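Local coordinates for ABC transporter binding protein AcbH (Actinoplanes, PDB 3OO8) that binds beta-D-galactopyranose, its exclusively preferred sugar, as the extracellular solute receptor of an ABC transporter, at residues T349-D352 / I353-K356; T395-T398 / I399-Q403; A160-E163 / A164-A167; S149-S153 / K154-V158. The protein carries 2 engineered substitutions. All coordinates share one frame; numbering follows the deposited sequence.

Contact 1 (T349-D352 / I353-K356). With SO4 (sulfate ion), chain B.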
ATOM      1  N   THR A 349     -13.775 -16.400   4.782  1.00 14.22           N
ATOM      2  CA  THR A 349     -13.363 -15.827   6.054  1.00 12.98           C
ATOM      3  C   THR A 349     -13.377 -14.288   6.081  1.00 14.44           C
ATOM      4  O   THR A 349     -13.170 -13.698   7.135  1.00 15.60           O
ATOM      5  CB  THR A 349     -11.927 -16.286   6.421  1.00 18.49           C
ATOM      6  OG1 THR A 349     -11.060 -16.029   5.311  1.00 14.54           O
ATOM      7  CG2 THR A 349     -11.876 -17.779   6.751  1.00 16.74           C
ATOM      8  N   TYR A 350     -13.584 -13.634   4.942  1.00 14.04           N
ATOM      9  CA  TYR A 350     -13.535 -12.172   4.949  1.00 14.95           C
ATOM     10  C   TYR A 350     -14.624 -11.516   5.825  1.00 14.59           C
ATOM     11  O   TYR A 350     -15.774 -11.962   5.831  1.00 15.89           O
ATOM     12  CB  TYR A 350     -13.709 -11.596   3.557  1.00 15.00           C
ATOM     13  CG  TYR A 350     -12.561 -11.761   2.578  1.00 14.22           C
ATOM     14  CD1 TYR A 350     -11.280 -12.129   2.990  1.00 13.13           C
ATOM     15  CD2 TYR A 350     -12.758 -11.416   1.261  1.00 11.07           C
ATOM     16  CE1 TYR A 350     -10.231 -12.249   2.056  1.00 14.13           C
ATOM     17  CE2 TYR A 350     -11.726 -11.506   0.317  1.00 10.86           C
ATOM     18  CZ  TYR A 350     -10.470 -11.910   0.738  1.00 12.54           C
ATOM     19  OH  TYR A 350      -9.480 -12.027  -0.201  1.00 13.44           O
ATOM     20  N   ASN A 351     -14.243 -10.468   6.546  1.00 14.24           N
ATOM     21  CA  ASN A 351     -15.197  -9.572   7.195  1.00 13.75           C
ATOM     22  C   ASN A 351     -15.713  -8.472   6.228  1.00 15.91           C
ATOM     23  O   ASN A 351     -15.330  -8.411   5.047  1.00 13.08           O
ATOM     24  CB  ASN A 351     -14.584  -8.968   8.458  1.00 14.25           C
ATOM     25  CG  ASN A 351     -13.329  -8.178   8.165  1.00 13.18           C
ATOM     26  OD1 ASN A 351     -13.281  -7.454   7.180  1.00 14.56           O
ATOM     27  ND2 ASN A 351     -12.312  -8.311   9.020  1.00 15.79           N
ATOM     28  N   ASP A 352     -16.594  -7.608   6.717  1.00 13.25           N
ATOM     29  CA  ASP A 352     -17.232  -6.637   5.850  1.00 15.33           C
ATOM     30  C   ASP A 352     -16.231  -5.631   5.268  1.00 13.36           C
ATOM     31  O   ASP A 352     -16.381  -5.213   4.115  1.00 16.72           O
ATOM     32  CB  ASP A 352     -18.361  -5.921   6.605  1.00 15.93           C
ATOM     33  CG  ASP A 352     -19.599  -6.791   6.745  1.00 23.43           C
ATOM     34  OD1 ASP A 352     -19.726  -7.770   5.971  1.00 24.10           O
ATOM     35  OD2 ASP A 352     -20.438  -6.477   7.620  1.00 28.25           O
ATOM     36  N   ILE A 353     -15.255  -5.253   6.096  1.00 14.34           N
ATOM     37  CA  ILE A 353     -14.198  -4.316   5.709  1.00 13.76           C
ATOM     38  C   ILE A 353     -13.410  -4.923   4.557  1.00 13.34           C
ATOM     39  O   ILE A 353     -13.142  -4.224   3.584  1.00 12.27           O
ATOM     40  CB  ILE A 353     -13.222  -4.006   6.883  1.00 15.10           C
ATOM     41  CG1 ILE A 353     -13.943  -3.208   7.973  1.00 18.09           C
ATOM     42  CG2 ILE A 353     -12.022  -3.154   6.380  1.00 14.70           C
ATOM     43  CD1 ILE A 353     -14.388  -1.829   7.496  1.00 18.65           C
ATOM     44  N   GLN A 354     -13.053  -6.199   4.685  1.00 11.77           N
ATOM     45  CA  GLN A 354     -12.358  -6.911   3.580  1.00 11.91           C
ATOM     46  C   GLN A 354     -13.207  -6.997   2.321  1.00 13.81           C
ATOM     47  O   GLN A 354     -12.707  -6.778   1.221  1.00 11.06           O
ATOM     48  CB  GLN A 354     -11.935  -8.313   4.015  1.00  9.83           C
ATOM     49  CG  GLN A 354     -10.723  -8.280   4.964  1.00 10.76           C
ATOM     50  CD  GLN A 354     -10.449  -9.648   5.579  1.00 12.01           C
ATOM     51  OE1 GLN A 354     -11.292 -10.191   6.330  1.00 13.68           O
ATOM     52  NE2 GLN A 354      -9.278 -10.220   5.275  1.00 10.84           N
ATOM     53  N   LYS A 355     -14.482  -7.352   2.461  1.00 13.19           N
ATOM     54  CA  LYS A 355     -15.319  -7.417   1.285  1.00 12.17           C
ATOM     55  C   LYS A 355     -15.348  -6.079   0.542  1.00 12.23           C
ATOM     56  O   LYS A 355     -15.239  -6.047  -0.670  1.00 13.39           O
ATOM     57  CB  LYS A 355     -16.731  -7.837   1.683  1.00 13.33           C
ATOM     58  CG  LYS A 355     -16.734  -9.271   2.174  1.00 13.27           C
ATOM     59  CD  LYS A 355     -18.122  -9.631   2.690  1.00 18.81           C
ATOM     60  CE  LYS A 355     -18.215 -11.112   3.036  1.00 24.07           C
ATOM     61  NZ  LYS A 355     -19.577 -11.437   3.543  1.00 27.04           N
ATOM     62  N   LYS A 356     -15.497  -4.976   1.271  1.00 10.46           N
ATOM     63  CA  LYS A 356     -15.503  -3.686   0.610  1.00 13.00           C
ATOM     64  C   LYS A 356     -14.114  -3.353   0.025  1.00 12.05           C
ATOM     65  O   LYS A 356     -14.009  -2.755  -1.049  1.00 11.94           O
ATOM     66  CB  LYS A 356     -15.963  -2.614   1.587  1.00 11.99           C
ATOM     67  CG  LYS A 356     -16.228  -1.292   0.893  1.00 16.17           C
ATOM     68  CD  LYS A 356     -16.920  -0.314   1.846  1.00 16.37           C
ATOM     69  CE  LYS A 356     -17.157   1.019   1.151  1.00 20.84           C
ATOM     70  NZ  LYS A 356     -18.102   0.907   0.014  1.00 25.85           N
TER
HETATM   71  S   SO4 B 405     -21.298  -0.088   2.285  1.00 58.41           S
HETATM   72  O1  SO4 B 405     -20.490   1.104   2.521  1.00 60.27           O
HETATM   73  O2  SO4 B 405     -22.564   0.335   1.692  1.00 59.24           O
HETATM   74  O3  SO4 B 405     -21.555  -0.783   3.546  1.00 62.59           O
HETATM   75  O4  SO4 B 405     -20.607  -1.005   1.382  1.00 60.72           O
HETATM   76  O   HOH W   1     -11.077 -12.149   8.145  1.00 16.94           O
HETATM   77  O   HOH W   2     -18.658 -10.571   6.008  1.00 44.77           O
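N351 and Q354 hold each other in a capping box at the start of helix 352-363. The hydrogen bonds are reciprocal: Q354 N reaches N351 OD1 at 2.8 Å, nearly straight (168°), and N351 N gives its proton to Q354 OE1 at 3.0 Å. N351 keeps CG wedged between its own N and carbonyl carbon (chi1 60°), which swings OD1 back over the first turn. The two amide planes are turned 52° to each other. Behind the box the ordinary helical bonds begin, K355 N to N351 O and K356 N to D352 O. Van der Waals packing comes from Y350, whose ring meets the Q354 amide obliquely; Y350 CG lies 3.8 Å from Q354 CB. The polar ends are taken up beyond the turn, Q354 NE2 by D338 O, N351 ND2 by H336 O and Y350 OH by G340 N. The charged groups are more loosely tied. D352 OD1 and K355 NZ stand 4.4 Å apart, too far for a salt bridge. K355 NZ donates to a water at 2.8 Å that is also within hydrogen-bonding distance of D352 OD1 and Y350 O. K356 NZ makes weak hydrogen bonds to a sulfate, probably from the crystallisation liquor. The backbone N-H groups of N351 and Q354 are each met by the other's neutral side chain, so this partly buried helix start is capped without a charge in the box.

Contact 2 (T395-T398 / I399-Q403)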
ATOM      1  N   THR A 395       2.267  27.168   4.991  1.00 20.33           N
ATOM      2  CA  THR A 395       2.257  28.415   4.246  1.00 19.45           C
ATOM      3  C   THR A 395       3.013  28.317   2.931  1.00 19.70           C
ATOM      4  O   THR A 395       3.796  27.378   2.738  1.00 19.31           O
ATOM      5  CB  THR A 395       2.943  29.494   5.074  1.00 19.46           C
ATOM      6  OG1 THR A 395       4.292  29.083   5.343  1.00 23.48           O
ATOM      7  CG2 THR A 395       2.194  29.700   6.389  1.00 18.78           C
ATOM      8  N   PRO A 396       2.803  29.300   2.036  1.00 18.39           N
ATOM      9  CA  PRO A 396       3.561  29.318   0.792  1.00 18.68           C
ATOM     10  C   PRO A 396       5.082  29.276   0.990  1.00 18.26           C
ATOM     11  O   PRO A 396       5.782  28.601   0.215  1.00 16.78           O
ATOM     12  CB  PRO A 396       3.118  30.619   0.147  1.00 21.45           C
ATOM     13  CG  PRO A 396       1.629  30.726   0.596  1.00 18.62           C
ATOM     14  CD  PRO A 396       1.700  30.288   2.030  1.00 19.97           C
ATOM     15  N   GLU A 397       5.588  29.961   2.012  1.00 20.13           N
ATOM     16  CA  GLU A 397       7.040  30.002   2.214  1.00 20.15           C
ATOM     17  C   GLU A 397       7.539  28.637   2.643  1.00 21.03           C
ATOM     18  O   GLU A 397       8.621  28.209   2.234  1.00 19.81           O
ATOM     19  CB  GLU A 397       7.473  31.077   3.227  1.00 20.04           C
ATOM     20  CG  GLU A 397       9.000  31.194   3.395  1.00 26.56           C
ATOM     21  CD  GLU A 397       9.708  31.525   2.071  1.00 32.55           C
ATOM     22  OE1 GLU A 397       9.117  32.269   1.254  1.00 37.73           O
ATOM     23  OE2 GLU A 397      10.837  31.026   1.836  1.00 31.96           O
ATOM     24  N   THR A 398       6.746  27.949   3.459  1.00 17.61           N
ATOM     25  CA  THR A 398       7.168  26.641   3.945  1.00 18.06           C
ATOM     26  C   THR A 398       7.139  25.677   2.762  1.00 15.59           C
ATOM     27  O   THR A 398       8.029  24.832   2.643  1.00 16.29           O
ATOM     28  CB  THR A 398       6.281  26.121   5.063  1.00 18.21           C
ATOM     29  OG1 THR A 398       6.349  27.014   6.190  1.00 19.00           O
ATOM     30  CG2 THR A 398       6.726  24.729   5.491  1.00 21.23           C
ATOM     31  N   ILE A 399       6.140  25.824   1.887  1.00 14.75           N
ATOM     32  CA  ILE A 399       6.082  24.993   0.682  1.00 14.15           C
ATOM     33  C   ILE A 399       7.314  25.197  -0.178  1.00 15.88           C
ATOM     34  O   ILE A 399       7.875  24.242  -0.684  1.00 13.24           O
ATOM     35  CB  ILE A 399       4.805  25.219  -0.137  1.00 13.36           C
ATOM     36  CG1 ILE A 399       3.559  24.845   0.693  1.00 14.55           C
ATOM     37  CG2 ILE A 399       4.907  24.472  -1.497  1.00 12.67           C
ATOM     38  CD1 ILE A 399       2.193  25.222   0.030  1.00 14.96           C
ATOM     39  N   ALA A 400       7.742  26.443  -0.353  1.00 14.80           N
ATOM     40  CA  ALA A 400       8.944  26.674  -1.148  1.00 15.56           C
ATOM     41  C   ALA A 400      10.146  26.009  -0.475  1.00 15.52           C
ATOM     42  O   ALA A 400      10.987  25.433  -1.154  1.00 16.29           O
ATOM     43  CB  ALA A 400       9.177  28.165  -1.328  1.00 18.49           C
ATOM     44  N   THR A 401      10.215  26.072   0.848  1.00 14.57           N
ATOM     45  CA  THR A 401      11.341  25.484   1.578  1.00 15.64           C
ATOM     46  C   THR A 401      11.350  23.967   1.392  1.00 16.33           C
ATOM     47  O   THR A 401      12.388  23.350   1.101  1.00 15.69           O
ATOM     48  CB  THR A 401      11.252  25.825   3.062  1.00 16.19           C
ATOM     49  OG1 THR A 401      11.310  27.253   3.195  1.00 21.63           O
ATOM     50  CG2 THR A 401      12.407  25.198   3.827  1.00 14.79           C
ATOM     51  N   VAL A 402      10.164  23.381   1.530  1.00 13.87           N
ATOM     52  CA  VAL A 402      10.005  21.924   1.408  1.00 13.73           C
ATOM     53  C   VAL A 402      10.369  21.456   0.013  1.00 13.70           C
ATOM     54  O   VAL A 402      11.072  20.457  -0.159  1.00 13.78           O
ATOM     55  CB  VAL A 402       8.561  21.504   1.786  1.00 14.98           C
ATOM     56  CG1 VAL A 402       8.239  20.100   1.271  1.00 17.81           C
ATOM     57  CG2 VAL A 402       8.387  21.641   3.296  1.00 16.34           C
ATOM     58  N   GLN A 403       9.923  22.193  -1.001  1.00 12.52           N
ATOM     59  CA  GLN A 403      10.240  21.785  -2.359  1.00 11.86           C
ATOM     60  C   GLN A 403      11.736  21.820  -2.644  1.00 12.39           C
ATOM     61  O   GLN A 403      12.271  20.903  -3.299  1.00 12.35           O
ATOM     62  CB  GLN A 403       9.450  22.573  -3.406  1.00 13.77           C
ATOM     63  CG  GLN A 403       7.939  22.276  -3.368  1.00 13.95           C
ATOM     64  CD  GLN A 403       7.213  22.795  -4.601  1.00 14.06           C
ATOM     65  OE1 GLN A 403       7.309  22.223  -5.715  1.00 14.22           O
ATOM     66  NE2 GLN A 403       6.475  23.873  -4.421  1.00 13.13           N
TER
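T395 O takes the first bond of the helix, from I399 N at 2.9 Å, and the same carbonyl oxygen lies 3.3 Å from I399 CG1. T395 is the N-cap residue, and its OG1 donates to T398 OG1 at 3.0 Å, one turn on. P396 follows as the first helical residue, a place where a proline's missing N-H costs nothing, and its O accepts from A400 N. At E397 the backbone O receives T401 N, while the side chain, bent about CB-CG (chi2 59°), brings OE2 within 4.0 Å of T401 OG1. T398 faces two ways: its OG1 accepts from T395 and passes its own proton back to Q393 O, and its CG2 meets V402 CG2 at 4.1 Å. With a valine here, the T395 hydroxyl would probably be left without its acceptor and Q393 O without its donor, freeing the preceding loop to shift. T398 O closes the series by accepting V402 N at 2.8 Å. The turn opens the C-terminal helix 396-413, which lies on two others: I399 packs on F226, D227 and R230 of helix 220-232 and on F390 of helix 377-392, while V402 rests on L386 of the latter.

Contact 3 (A160-E163 / A164-A167)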
ATOM      1  N   ALA A 160     -18.565  12.170  -2.890  1.00 14.90           N
ATOM      2  CA  ALA A 160     -17.860  11.696  -4.082  1.00 15.45           C
ATOM      3  C   ALA A 160     -16.817  12.684  -4.579  1.00 16.07           C
ATOM      4  O   ALA A 160     -15.871  12.286  -5.296  1.00 15.62           O
ATOM      5  CB  ALA A 160     -18.837  11.392  -5.196  1.00 16.95           C
ATOM      6  N   SER A 161     -17.025  13.965  -4.289  1.00 13.95           N
ATOM      7  CA  SER A 161     -16.172  15.035  -4.786  1.00 14.61           C
ATOM      8  C   SER A 161     -15.497  15.813  -3.674  1.00 14.53           C
ATOM      9  O   SER A 161     -15.972  15.822  -2.537  1.00 13.71           O
ATOM     10  CB  SER A 161     -17.030  16.039  -5.563  1.00 17.34           C
ATOM     11  OG  SER A 161     -17.961  16.631  -4.658  1.00 16.44           O
ATOM     12  N   TRP A 162     -14.420  16.515  -4.019  1.00 13.60           N
ATOM     13  CA  TRP A 162     -13.743  17.379  -3.076  1.00 13.32           C
ATOM     14  C   TRP A 162     -14.711  18.434  -2.558  1.00 14.11           C
ATOM     15  O   TRP A 162     -14.706  18.735  -1.372  1.00 15.25           O
ATOM     16  CB  TRP A 162     -12.579  18.070  -3.763  1.00 14.63           C
ATOM     17  CG  TRP A 162     -11.796  19.019  -2.922  1.00 14.51           C
ATOM     18  CD1 TRP A 162     -11.886  20.386  -2.906  1.00 14.17           C
ATOM     19  CD2 TRP A 162     -10.770  18.681  -1.977  1.00 14.71           C
ATOM     20  NE1 TRP A 162     -10.982  20.909  -2.027  1.00 13.56           N
ATOM     21  CE2 TRP A 162     -10.286  19.893  -1.435  1.00 13.55           C
ATOM     22  CE3 TRP A 162     -10.219  17.474  -1.538  1.00 15.28           C
ATOM     23  CZ2 TRP A 162      -9.266  19.942  -0.484  1.00 14.71           C
ATOM     24  CZ3 TRP A 162      -9.189  17.510  -0.587  1.00 13.84           C
ATOM     25  CH2 TRP A 162      -8.731  18.747  -0.059  1.00 12.93           C
ATOM     26  N   GLU A 163     -15.575  18.971  -3.424  1.00 16.87           N
ATOM     27  CA  GLU A 163     -16.475  20.028  -2.931  1.00 15.86           C
ATOM     28  C   GLU A 163     -17.405  19.473  -1.869  1.00 15.19           C
ATOM     29  O   GLU A 163     -17.643  20.146  -0.859  1.00 16.50           O
ATOM     30  CB  GLU A 163     -17.257  20.724  -4.071  1.00 17.99           C
ATOM     31  CG  GLU A 163     -18.326  19.867  -4.767  1.00 20.36           C
ATOM     32  CD  GLU A 163     -19.685  19.825  -4.033  1.00 27.73           C
ATOM     33  OE1 GLU A 163     -20.583  19.044  -4.448  1.00 27.95           O
ATOM     34  OE2 GLU A 163     -19.863  20.572  -3.038  1.00 27.94           O
ATOM     35  N   ALA A 164     -17.905  18.252  -2.055  1.00 14.94           N
ATOM     36  CA  ALA A 164     -18.840  17.673  -1.070  1.00 15.59           C
ATOM     37  C   ALA A 164     -18.069  17.332   0.203  1.00 16.64           C
ATOM     38  O   ALA A 164     -18.572  17.494   1.325  1.00 17.77           O
ATOM     39  CB  ALA A 164     -19.530  16.455  -1.643  1.00 13.45           C
ATOM     40  N   PHE A 165     -16.813  16.932   0.023  1.00 14.23           N
ATOM     41  CA  PHE A 165     -15.919  16.568   1.129  1.00 15.15           C
ATOM     42  C   PHE A 165     -15.651  17.760   2.052  1.00 15.06           C
ATOM     43  O   PHE A 165     -15.729  17.653   3.283  1.00 16.10           O
ATOM     44  CB  PHE A 165     -14.631  16.025   0.509  1.00 14.00           C
ATOM     45  CG  PHE A 165     -13.642  15.451   1.499  1.00 14.04           C
ATOM     46  CD1 PHE A 165     -14.007  14.412   2.356  1.00 14.48           C
ATOM     47  CD2 PHE A 165     -12.331  15.905   1.528  1.00 18.30           C
ATOM     48  CE1 PHE A 165     -13.098  13.862   3.219  1.00 12.15           C
ATOM     49  CE2 PHE A 165     -11.402  15.365   2.420  1.00 18.81           C
ATOM     50  CZ  PHE A 165     -11.790  14.326   3.263  1.00 13.67           C
ATOM     51  N   ILE A 166     -15.374  18.912   1.452  1.00 15.82           N
ATOM     52  CA  ILE A 166     -15.065  20.109   2.204  1.00 15.55           C
ATOM     53  C   ILE A 166     -16.357  20.566   2.854  1.00 16.17           C
ATOM     54  O   ILE A 166     -16.353  20.987   4.018  1.00 17.95           O
ATOM     55  CB  ILE A 166     -14.418  21.178   1.333  1.00 16.18           C
ATOM     56  CG1 ILE A 166     -13.035  20.697   0.884  1.00 15.36           C
ATOM     57  CG2 ILE A 166     -14.336  22.536   2.063  1.00 16.47           C
ATOM     58  CD1 ILE A 166     -12.065  20.369   2.013  1.00 15.50           C
ATOM     59  N   ALA A 167     -17.463  20.454   2.129  1.00 16.42           N
ATOM     60  CA  ALA A 167     -18.755  20.884   2.696  1.00 17.24           C
ATOM     61  C   ALA A 167     -19.106  20.028   3.924  1.00 19.82           C
ATOM     62  O   ALA A 167     -19.634  20.536   4.939  1.00 19.34           O
ATOM     63  CB  ALA A 167     -19.867  20.808   1.622  1.00 19.71           C
TER
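W162 lays the face of its indole over I166, one turn further along helix 162-174. I166 CG1 sits 3.8 Å from the centroid of the five-membered ring, 21° off the normal, a CH-pi contact displaced toward the rim, and I166 CD1 continues alongside to W162 CZ2. The indole gets there because CG stands opposite the backbone N (chi1 179°), which throws the ring along the helix. At the benzo side, W162 CE3 meets F165 CD2 at 4.0 Å, the two ring planes inclined at 49°. W162 NE1 is occupied by E231 OE1 of helix 220-232.

A164 meets two side chains, those of S161 and E163. Its N donates to S161 OG at 3.1 Å, the N-cap bond, and its CB lies 3.4 Å from that same oxygen. E163 bends back at chi2 and presses its carboxylate close to the same amide, with CD 3.1 Å from A164 N; E163 OE2 is poorly angled for a hydrogen bond. Regular bonding takes over with F165 N to S161 O and I166 N to W162 O.

The first turn therefore has a polar side and an aromatic one. S161 supplies the cap, and the negative charge of E163 beside the N-terminal N-H groups is probably eased by the helix dipole, while on the other flank the indole packs against F165 and I166.

Contact 4 (S149-S153 / K154-V158); sequences SVFQS and KGYEV
K154 N still makes a helical bond to V150 O (2.9 Å), but Y156 N reaches back five residues to F151 O at 3.0 Å, as G155 turns the chain out of helix 148-154 with a positive phi of 67°. That 6→1 bond meets a lone pair of F151 O in the carbonyl plane and draws Y156 over the phenylalanine. F151 CG lies anti to its carbonyl carbon (chi1 -88°), which presents the ring face to Y156. Y156 CB lies above one face of the F151 ring, 3.8 Å from its centroid, as a CH-pi contact. The tyrosine ring stands on edge against the same face in a T-shaped pair, planes at 87° and centroids 5.5 Å apart. V150 CG1 touches Y156 CE2 at 4.1 Å, and K154 CB covers one face of the tyrosine. V150 and K154 run side by side. An alanine at F151 is likely to cost Y156 its edge-to-face partner and the face under its CB, and open a gap beside M172 and Y146. The loop leads on to helix 162-174, whose L168, K171 and M172 pack against Y156; its hydroxyl bonds D175, just past that helix, and F151 also meets Y146 of strand 134-147.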
ATOM      1  N   SER A 149     -23.132   4.724  12.157  1.00 20.05           N
ATOM      2  CA  SER A 149     -24.146   5.277  13.059  1.00 21.71           C
ATOM      3  C   SER A 149     -24.112   6.808  13.167  1.00 21.14           C
ATOM      4  O   SER A 149     -25.166   7.464  13.299  1.00 20.51           O
ATOM      5  CB  SER A 149     -24.036   4.611  14.435  1.00 21.28           C
ATOM      6  OG  SER A 149     -22.874   5.046  15.129  1.00 23.71           O
ATOM      7  N   VAL A 150     -22.913   7.392  13.109  1.00 19.28           N
ATOM      8  CA  VAL A 150     -22.768   8.841  13.186  1.00 18.88           C
ATOM      9  C   VAL A 150     -23.268   9.507  11.903  1.00 18.21           C
ATOM     10  O   VAL A 150     -24.027  10.482  11.934  1.00 19.07           O
ATOM     11  CB  VAL A 150     -21.302   9.253  13.474  1.00 18.15           C
ATOM     12  CG1 VAL A 150     -21.095  10.777  13.370  1.00 17.08           C
ATOM     13  CG2 VAL A 150     -20.807   8.687  14.802  1.00 19.68           C
ATOM     14  N   PHE A 151     -22.836   8.987  10.751  1.00 17.40           N
ATOM     15  CA  PHE A 151     -23.302   9.540   9.504  1.00 16.30           C
ATOM     16  C   PHE A 151     -24.835   9.415   9.413  1.00 18.69           C
ATOM     17  O   PHE A 151     -25.506  10.342   8.970  1.00 18.89           O
ATOM     18  CB  PHE A 151     -22.621   8.805   8.327  1.00 16.62           C
ATOM     19  CG  PHE A 151     -21.307   9.405   7.906  1.00 16.57           C
ATOM     20  CD1 PHE A 151     -20.309   9.668   8.825  1.00 18.89           C
ATOM     21  CD2 PHE A 151     -21.059   9.674   6.557  1.00 16.67           C
ATOM     22  CE1 PHE A 151     -19.105  10.241   8.430  1.00 20.13           C
ATOM     23  CE2 PHE A 151     -19.845  10.260   6.143  1.00 14.50           C
ATOM     24  CZ  PHE A 151     -18.862  10.512   7.073  1.00 16.92           C
ATOM     25  N   GLN A 152     -25.372   8.272   9.827  1.00 20.09           N
ATOM     26  CA  GLN A 152     -26.829   8.056   9.846  1.00 23.31           C
ATOM     27  C   GLN A 152     -27.555   9.053  10.765  1.00 22.58           C
ATOM     28  O   GLN A 152     -28.549   9.660  10.372  1.00 25.18           O
ATOM     29  CB  GLN A 152     -27.140   6.606  10.257  1.00 23.53           C
ATOM     30  CG  GLN A 152     -26.837   5.611   9.118  1.00 31.50           C
ATOM     31  CD  GLN A 152     -26.628   4.157   9.567  1.00 41.60           C
ATOM     32  OE1 GLN A 152     -26.785   3.813  10.741  1.00 44.31           O
ATOM     33  NE2 GLN A 152     -26.257   3.299   8.618  1.00 40.26           N
ATOM     34  N   SER A 153     -27.022   9.250  11.961  1.00 24.46           N
ATOM     35  CA  SER A 153     -27.652  10.116  12.966  1.00 24.28           C
ATOM     36  C   SER A 153     -27.587  11.609  12.618  1.00 24.46           C
ATOM     37  O   SER A 153     -28.560  12.362  12.822  1.00 25.24           O
ATOM     38  CB  SER A 153     -26.982   9.865  14.316  1.00 25.94           C
ATOM     39  OG  SER A 153     -27.635  10.570  15.348  1.00 31.39           O
ATOM     40  N   LYS A 154     -26.431  12.043  12.110  1.00 21.22           N
ATOM     41  CA  LYS A 154     -26.192  13.452  11.824  1.00 21.86           C
ATOM     42  C   LYS A 154     -26.538  13.934  10.430  1.00 21.84           C
ATOM     43  O   LYS A 154     -26.354  15.121  10.117  1.00 20.75           O
ATOM     44  CB  LYS A 154     -24.741  13.821  12.111  1.00 22.38           C
ATOM     45  CG  LYS A 154     -24.281  13.517  13.517  1.00 23.78           C
ATOM     46  CD  LYS A 154     -23.075  14.395  13.850  1.00 33.80           C
ATOM     47  CE  LYS A 154     -22.892  14.603  15.353  1.00 39.91           C
ATOM     48  NZ  LYS A 154     -24.068  15.248  16.031  1.00 42.92           N
ATOM     49  N   GLY A 155     -27.033  13.022   9.601  1.00 20.87           N
ATOM     50  CA  GLY A 155     -27.367  13.316   8.216  1.00 21.28           C
ATOM     51  C   GLY A 155     -26.162  13.629   7.336  1.00 22.07           C
ATOM     52  O   GLY A 155     -26.235  14.523   6.499  1.00 22.18           O
ATOM     53  N   TYR A 156     -25.061  12.903   7.539  1.00 18.81           N
ATOM     54  CA  TYR A 156     -23.860  13.059   6.709  1.00 17.65           C
ATOM     55  C   TYR A 156     -23.922  12.064   5.561  1.00 16.71           C
ATOM     56  O   TYR A 156     -24.187  10.874   5.788  1.00 18.61           O
ATOM     57  CB  TYR A 156     -22.596  12.752   7.509  1.00 14.22           C
ATOM     58  CG  TYR A 156     -22.363  13.645   8.716  1.00 16.92           C
ATOM     59  CD1 TYR A 156     -22.846  14.947   8.729  1.00 17.60           C
ATOM     60  CD2 TYR A 156     -21.558  13.228   9.759  1.00 16.36           C
ATOM     61  CE1 TYR A 156     -22.620  15.778   9.809  1.00 17.00           C
ATOM     62  CE2 TYR A 156     -21.320  14.051  10.862  1.00 19.70           C
ATOM     63  CZ  TYR A 156     -21.847  15.328  10.858  1.00 16.26           C
ATOM     64  OH  TYR A 156     -21.623  16.187  11.918  1.00 21.86           O
ATOM     65  N   GLU A 157     -23.700  12.568   4.354  1.00 14.74           N
ATOM     66  CA  GLU A 157     -23.658  11.731   3.144  1.00 16.27           C
ATOM     67  C   GLU A 157     -22.206  11.505   2.729  1.00 15.55           C
ATOM     68  O   GLU A 157     -21.346  12.360   2.922  1.00 18.72           O
ATOM     69  CB  GLU A 157     -24.409  12.405   1.987  1.00 16.39           C
ATOM     70  CG  GLU A 157     -25.868  12.737   2.284  1.00 19.49           C
ATOM     71  CD  GLU A 157     -26.724  11.514   2.582  1.00 26.02           C
ATOM     72  OE1 GLU A 157     -26.402  10.400   2.117  1.00 26.17           O
ATOM     73  OE2 GLU A 157     -27.746  11.663   3.286  1.00 27.33           O
ATOM     74  N   VAL A 158     -21.938  10.313   2.199  1.00 16.10           N
ATOM     75  CA  VAL A 158     -20.614   9.982   1.651  1.00 16.22           C
ATOM     76  C   VAL A 158     -20.295  10.895   0.469  1.00 17.11           C
ATOM     77  O   VAL A 158     -21.063  10.951  -0.496  1.00 16.78           O
ATOM     78  CB  VAL A 158     -20.552   8.499   1.229  1.00 16.71           C
ATOM     79  CG1 VAL A 158     -19.260   8.261   0.427  1.00 18.97           C
ATOM     80  CG2 VAL A 158     -20.631   7.603   2.453  1.00 21.74           C
TER

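How the contacts relate
Along the chain the order is contact 4, contact 3, contact 1, contact 2. Contacts 3 and 4 adjoin in sequence: contact 4 ends helix 148-154 and contact 3 starts helix 162-174, their centres about 15 Å apart on the same side of the chain's centre. Contact 1 opens helix 352-363, with nearest atoms about 7 Å from contact 4 and 12 Å from contact 3. Contact 2, starting helix 396-413, lies opposite contact 1, centres about 41 Å apart. Contacts 2 and 3 both lean on helix 220-232. Three are helix starts, one a helix end. Contact 1 lies nearest the sugar site, the I353 side chain about 11 Å from that of galactose-binding Q266, though this chain holds no sugar.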